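Local coordinates for cell envelope-related transcriptional attenuator domain-containing protein (Streptococcus agalactiae, PDB 3OKZ) that is of unknown function but probably takes part in cell-envelope assembly, perhaps by attaching glycopolymers to the cell wall, at residues Q260-N272 with S283-Y296. Sequence-based numbering, arbitrary orientation.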
loop_
_atom_site.group_PDB
_atom_site.type_symbol
_atom_site.label_atom_id
_atom_site.label_comp_id
_atom_site.label_asym_id
_atom_site.label_seq_id
_atom_site.Cartn_x
_atom_site.Cartn_y
_atom_site.Cartn_z
ATOM N N GLN A 260 -1.027 15.490 -7.524
ATOM C CA GLN A 260 -0.860 14.513 -8.590
ATOM C C GLN A 260 -2.261 14.337 -9.178
ATOM O O GLN A 260 -3.192 13.925 -8.471
ATOM C CB GLN A 260 -0.392 13.170 -8.023
ATOM C CG GLN A 260 0.914 13.189 -7.251
ATOM C CD GLN A 260 2.124 13.321 -8.147
ATOM O OE1 GLN A 260 2.204 12.684 -9.196
ATOM N NE2 GLN A 260 3.085 14.139 -7.729
ATOM N N ILE A 261 -2.420 14.654 -10.457
ATOM C CA ILE A 261 -3.722 14.517 -11.104
ATOM C C ILE A 261 -3.677 13.461 -12.203
ATOM O O ILE A 261 -2.982 13.612 -13.204
ATOM C CB ILE A 261 -4.190 15.869 -11.681
ATOM C CG1 ILE A 261 -4.240 16.895 -10.546
ATOM C CG2 ILE A 261 -5.543 15.718 -12.358
ATOM C CD1 ILE A 261 -5.059 18.119 -10.836
ATOM N N LEU A 262 -4.431 12.389 -11.987
ATOM C CA LEU A 262 -4.508 11.256 -12.906
ATOM C C LEU A 262 -5.299 11.556 -14.173
ATOM O O LEU A 262 -6.242 12.335 -14.148
ATOM C CB LEU A 262 -5.164 10.074 -12.190
ATOM C CG LEU A 262 -4.504 9.651 -10.883
ATOM C CD1 LEU A 262 -5.379 8.682 -10.145
ATOM C CD2 LEU A 262 -3.162 9.026 -11.187
ATOM N N THR A 263 -4.907 10.938 -15.279
ATOM C CA THR A 263 -5.631 11.122 -16.529
ATOM C C THR A 263 -6.650 10.011 -16.679
ATOM O O THR A 263 -6.484 8.929 -16.106
ATOM C CB THR A 263 -4.719 11.056 -17.764
ATOM O OG1 THR A 263 -3.635 10.143 -17.532
ATOM C CG2 THR A 263 -4.200 12.428 -18.091
ATOM N N LYS A 264 -7.697 10.281 -17.459
ATOM C CA LYS A 264 -8.741 9.296 -17.700
ATOM C C LYS A 264 -8.162 8.043 -18.355
ATOM O O LYS A 264 -8.349 6.929 -17.858
ATOM C CB LYS A 264 -9.838 9.883 -18.593
ATOM C CG LYS A 264 -10.740 10.922 -17.917
ATOM C CD LYS A 264 -11.835 11.438 -18.868
ATOM C CE LYS A 264 -12.721 12.505 -18.218
ATOM N NZ LYS A 264 -13.691 13.111 -19.184
ATOM N N LYS A 265 -7.445 8.233 -19.457
ATOM C CA LYS A 265 -6.854 7.125 -20.200
ATOM C C LYS A 265 -6.081 6.148 -19.317
ATOM O O LYS A 265 -6.134 4.937 -19.522
ATOM C CB LYS A 265 -5.907 7.671 -21.270
ATOM C CG LYS A 265 -5.502 6.678 -22.351
ATOM C CD LYS A 265 -6.546 6.616 -23.471
ATOM C CE LYS A 265 -6.058 5.787 -24.661
ATOM N NZ LYS A 265 -6.986 5.869 -25.829
ATOM N N HIS A 266 -5.369 6.685 -18.332
ATOM C CA HIS A 266 -4.538 5.878 -17.443
ATOM C C HIS A 266 -5.292 5.136 -16.348
ATOM O O HIS A 266 -5.221 3.912 -16.257
ATOM C CB HIS A 266 -3.475 6.762 -16.792
ATOM C CG HIS A 266 -2.410 6.000 -16.070
ATOM N ND1 HIS A 266 -2.019 6.303 -14.782
ATOM C CD2 HIS A 266 -1.619 4.973 -16.470
ATOM C CE1 HIS A 266 -1.033 5.501 -14.422
ATOM N NE2 HIS A 266 -0.771 4.684 -15.428
ATOM N N LEU A 267 -6.001 5.884 -15.510
ATOM C CA LEU A 267 -6.734 5.288 -14.408
ATOM C C LEU A 267 -7.650 4.151 -14.835
ATOM O O LEU A 267 -7.808 3.179 -14.104
ATOM C CB LEU A 267 -7.526 6.362 -13.648
ATOM C CG LEU A 267 -8.412 5.894 -12.488
ATOM C CD1 LEU A 267 -7.654 4.958 -11.580
ATOM C CD2 LEU A 267 -8.899 7.088 -11.716
ATOM N N LEU A 268 -8.251 4.257 -16.014
ATOM C CA LEU A 268 -9.131 3.191 -16.488
ATOM C C LEU A 268 -8.273 1.938 -16.673
ATOM O O LEU A 268 -8.466 0.936 -15.987
ATOM C CB LEU A 268 -9.792 3.598 -17.813
ATOM C CG LEU A 268 -10.973 2.809 -18.402
ATOM C CD1 LEU A 268 -10.496 1.513 -19.012
ATOM C CD2 LEU A 268 -12.004 2.556 -17.323
ATOM N N ALA A 269 -7.313 2.016 -17.587
ATOM C CA ALA A 269 -6.409 0.910 -17.870
ATOM C C ALA A 269 -5.951 0.166 -16.613
ATOM O O ALA A 269 -5.974 -1.067 -16.557
ATOM C CB ALA A 269 -5.196 1.427 -18.617
ATOM N N VAL A 270 -5.525 0.928 -15.616
ATOM C CA VAL A 270 -5.039 0.374 -14.360
ATOM C C VAL A 270 -6.146 -0.363 -13.612
ATOM O O VAL A 270 -5.911 -1.426 -13.025
ATOM C CB VAL A 270 -4.462 1.490 -13.450
ATOM C CG1 VAL A 270 -3.902 0.894 -12.174
ATOM C CG2 VAL A 270 -3.385 2.259 -14.196
ATOM N N GLN A 271 -7.347 0.209 -13.627
ATOM C CA GLN A 271 -8.477 -0.413 -12.958
ATOM C C GLN A 271 -8.662 -1.779 -13.597
ATOM O O GLN A 271 -8.506 -2.810 -12.955
ATOM C CB GLN A 271 -9.763 0.400 -13.171
ATOM C CG GLN A 271 -9.837 1.775 -12.509
ATOM C CD GLN A 271 -11.222 2.390 -12.651
ATOM O OE1 GLN A 271 -11.527 3.429 -12.066
ATOM N NE2 GLN A 271 -12.069 1.742 -13.439
ATOM N N ASN A 272 -8.981 -1.762 -14.886
ATOM C CA ASN A 272 -9.233 -2.972 -15.659
ATOM C C ASN A 272 -8.112 -4.007 -15.580
ATOM O O ASN A 272 -8.371 -5.212 -15.616
ATOM C CB ASN A 272 -9.525 -2.589 -17.118
ATOM C CG ASN A 272 -10.786 -1.725 -17.259
ATOM O OD1 ASN A 272 -11.109 -1.264 -18.355
ATOM N ND2 ASN A 272 -11.502 -1.510 -16.148
ATOM N N SER A 283 -14.541 -2.221 -17.429
ATOM C CA SER A 283 -15.464 -1.179 -17.884
ATOM C C SER A 283 -14.926 -0.482 -19.128
ATOM O O SER A 283 -13.713 -0.290 -19.269
ATOM C CB SER A 283 -15.675 -0.137 -16.797
ATOM O OG SER A 283 -16.230 -0.734 -15.650
ATOM N N LYS A 284 -15.834 -0.110 -20.027
ATOM C CA LYS A 284 -15.466 0.585 -21.256
ATOM C C LYS A 284 -15.377 2.080 -20.962
ATOM O O LYS A 284 -14.585 2.801 -21.569
ATOM C CB LYS A 284 -16.505 0.344 -22.356
ATOM C CG LYS A 284 -16.514 -1.063 -22.933
ATOM C CD LYS A 284 -16.967 -2.109 -21.918
ATOM C CE LYS A 284 -16.967 -3.510 -22.526
ATOM N NZ LYS A 284 -17.371 -4.553 -21.539
ATOM N N THR A 285 -16.201 2.538 -20.026
ATOM C CA THR A 285 -16.214 3.942 -19.640
ATOM C C THR A 285 -15.745 3.992 -18.198
ATOM O O THR A 285 -16.093 3.137 -17.391
ATOM C CB THR A 285 -17.632 4.568 -19.747
ATOM O OG1 THR A 285 -18.408 4.218 -18.594
ATOM C CG2 THR A 285 -18.345 4.057 -20.995
ATOM N N LEU A 286 -14.948 4.995 -17.879
ATOM C CA LEU A 286 -14.401 5.133 -16.544
ATOM C C LEU A 286 -15.329 5.771 -15.508
ATOM O O LEU A 286 -16.186 6.588 -15.838
ATOM C CB LEU A 286 -13.082 5.915 -16.642
ATOM C CG LEU A 286 -12.425 6.544 -15.415
ATOM C CD1 LEU A 286 -12.187 5.506 -14.330
ATOM C CD2 LEU A 286 -11.108 7.174 -15.852
ATOM N N LYS A 287 -15.140 5.361 -14.256
ATOM C CA LYS A 287 -15.876 5.865 -13.095
ATOM C C LYS A 287 -14.862 5.847 -11.959
ATOM O O LYS A 287 -14.144 4.863 -11.781
ATOM C CB LYS A 287 -17.057 4.952 -12.748
ATOM C CG LYS A 287 -17.682 5.206 -11.380
ATOM C CD LYS A 287 -18.799 4.211 -11.124
ATOM C CE LYS A 287 -19.226 4.162 -9.663
ATOM N NZ LYS A 287 -19.889 5.414 -9.210
ATOM N N THR A 288 -14.794 6.934 -11.206
ATOM C CA THR A 288 -13.851 7.056 -10.103
ATOM C C THR A 288 -14.260 8.245 -9.269
ATOM O O THR A 288 -15.080 9.054 -9.701
ATOM C CB THR A 288 -12.421 7.330 -10.601
ATOM O OG1 THR A 288 -11.516 7.335 -9.491
ATOM C CG2 THR A 288 -12.357 8.687 -11.273
ATOM N N SER A 289 -13.687 8.363 -8.076
ATOM C CA SER A 289 -14.004 9.500 -7.216
ATOM C C SER A 289 -12.862 10.501 -7.272
ATOM O O SER A 289 -12.888 11.532 -6.607
ATOM C CB SER A 289 -14.238 9.038 -5.776
ATOM O OG SER A 289 -13.197 8.184 -5.337
ATOM N N ALA A 290 -11.863 10.187 -8.087
ATOM C CA ALA A 290 -10.699 11.046 -8.227
ATOM C C ALA A 290 -10.903 12.078 -9.315
ATOM O O ALA A 290 -11.637 11.855 -10.274
ATOM C CB ALA A 290 -9.448 10.210 -8.518
ATOM N N ILE A 291 -10.232 13.209 -9.140
ATOM C CA ILE A 291 -10.292 14.327 -10.058
ATOM C C ILE A 291 -9.443 14.011 -11.276
ATOM O O ILE A 291 -8.232 13.857 -11.174
ATOM C CB ILE A 291 -9.770 15.596 -9.364
ATOM C CG1 ILE A 291 -10.738 16.013 -8.259
ATOM C CG2 ILE A 291 -9.628 16.725 -10.363
ATOM C CD1 ILE A 291 -10.950 14.958 -7.201
ATOM N N LEU A 292 -10.074 13.901 -12.432
ATOM C CA LEU A 292 -9.330 13.589 -13.636
ATOM C C LEU A 292 -8.661 14.809 -14.257
ATOM O O LEU A 292 -9.131 15.949 -14.134
ATOM C CB LEU A 292 -10.244 12.904 -14.644
ATOM C CG LEU A 292 -10.871 11.624 -14.083
ATOM C CD1 LEU A 292 -11.911 11.121 -15.057
ATOM C CD2 LEU A 292 -9.792 10.547 -13.835
ATOM N N TYR A 293 -7.551 14.544 -14.930
ATOM C CA TYR A 293 -6.745 15.578 -15.562
ATOM C C TYR A 293 -7.510 16.380 -16.585
ATOM O O TYR A 293 -7.265 17.573 -16.732
ATOM C CB TYR A 293 -5.512 14.935 -16.206
ATOM C CG TYR A 293 -4.562 15.886 -16.894
ATOM C CD1 TYR A 293 -4.694 16.181 -18.247
ATOM C CD2 TYR A 293 -3.495 16.459 -16.197
ATOM C CE1 TYR A 293 -3.779 17.019 -18.896
ATOM C CE2 TYR A 293 -2.576 17.298 -16.837
ATOM C CZ TYR A 293 -2.722 17.570 -18.186
ATOM O OH TYR A 293 -1.799 18.368 -18.825
ATOM N N GLU A 294 -8.443 15.730 -17.274
ATOM C CA GLU A 294 -9.226 16.387 -18.315
ATOM C C GLU A 294 -10.354 17.246 -17.781
ATOM O O GLU A 294 -10.594 18.330 -18.287
ATOM C CB GLU A 294 -9.804 15.357 -19.288
ATOM C CG GLU A 294 -8.778 14.588 -20.123
ATOM C CD GLU A 294 -8.051 13.485 -19.355
ATOM O OE1 GLU A 294 -7.249 12.754 -19.967
ATOM O OE2 GLU A 294 -8.277 13.343 -18.138
ATOM N N ASP A 295 -11.055 16.763 -16.766
ATOM C CA ASP A 295 -12.163 17.528 -16.192
ATOM C C ASP A 295 -11.636 18.664 -15.330
ATOM O O ASP A 295 -12.376 19.560 -14.959
ATOM C CB ASP A 295 -13.071 16.634 -15.329
ATOM C CG ASP A 295 -13.430 15.332 -16.012
ATOM O OD1 ASP A 295 -13.830 15.359 -17.198
ATOM O OD2 ASP A 295 -13.314 14.277 -15.353
ATOM N N TYR A 296 -10.358 18.625 -14.995
ATOM C CA TYR A 296 -9.807 19.679 -14.170
ATOM C C TYR A 296 -9.358 20.838 -15.050
ATOM O O TYR A 296 -9.524 22.013 -14.714
ATOM C CB TYR A 296 -8.639 19.135 -13.347
ATOM C CG TYR A 296 -7.917 20.185 -12.532
ATOM C CD1 TYR A 296 -6.911 20.969 -13.104
ATOM C CD2 TYR A 296 -8.241 20.407 -11.198
ATOM C CE1 TYR A 296 -6.243 21.948 -12.361
ATOM C CE2 TYR A 296 -7.582 21.387 -10.448
ATOM C CZ TYR A 296 -6.585 22.149 -11.038
ATOM O OH TYR A 296 -5.919 23.105 -10.304
#
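Tyr293 N donates to Leu262 O at 2.7 Å, a bent backbone bond (141° at the hydrogen) that ties the short helix 293-296 to the link between strand 258-261 and helix 264-277. In this LCP-family protein, strand 258-261 pairs with strand 241-252 in the mixed sheet, and Gln260 also bonds the backbone of Leu67. Segment 283-296, near the end of this construct, returns antiparallel along helix 264-277, so Leu268 lies near Leu286 and Asn272 near Ser283.

Side chains also join the two helices. Glu294 bends at chi2 (77°) and reaches back to the start of the other helix. Its OE2 accepts from Lys264 N at 3.2 Å, on the syn side and 26° out of the carboxylate plane. This places a negative charge at a helix N-terminus, which probably favours the ionised form.

Ile261 divides its contacts. CG2 packs against Tyr293 CB at 3.9 Å, while CD1 makes a CH-pi contact over one face of the Tyr296 ring, 3.9 Å from its centroid.

Farther along, Leu268 and Leu286 lie alongside with their chains running opposite ways, Leu268 CD2 3.6 Å from Leu286 CB. Leu267 CD2 touches Thr288, whose OG1 is hydrogen-bonded to Leu104 O of helix 93-105 and accepts from Ala290 N in an ST turn.

The Lys264 chain is straight and ends in a salt bridge, NZ to Asp295 OD1 at 3.0 Å.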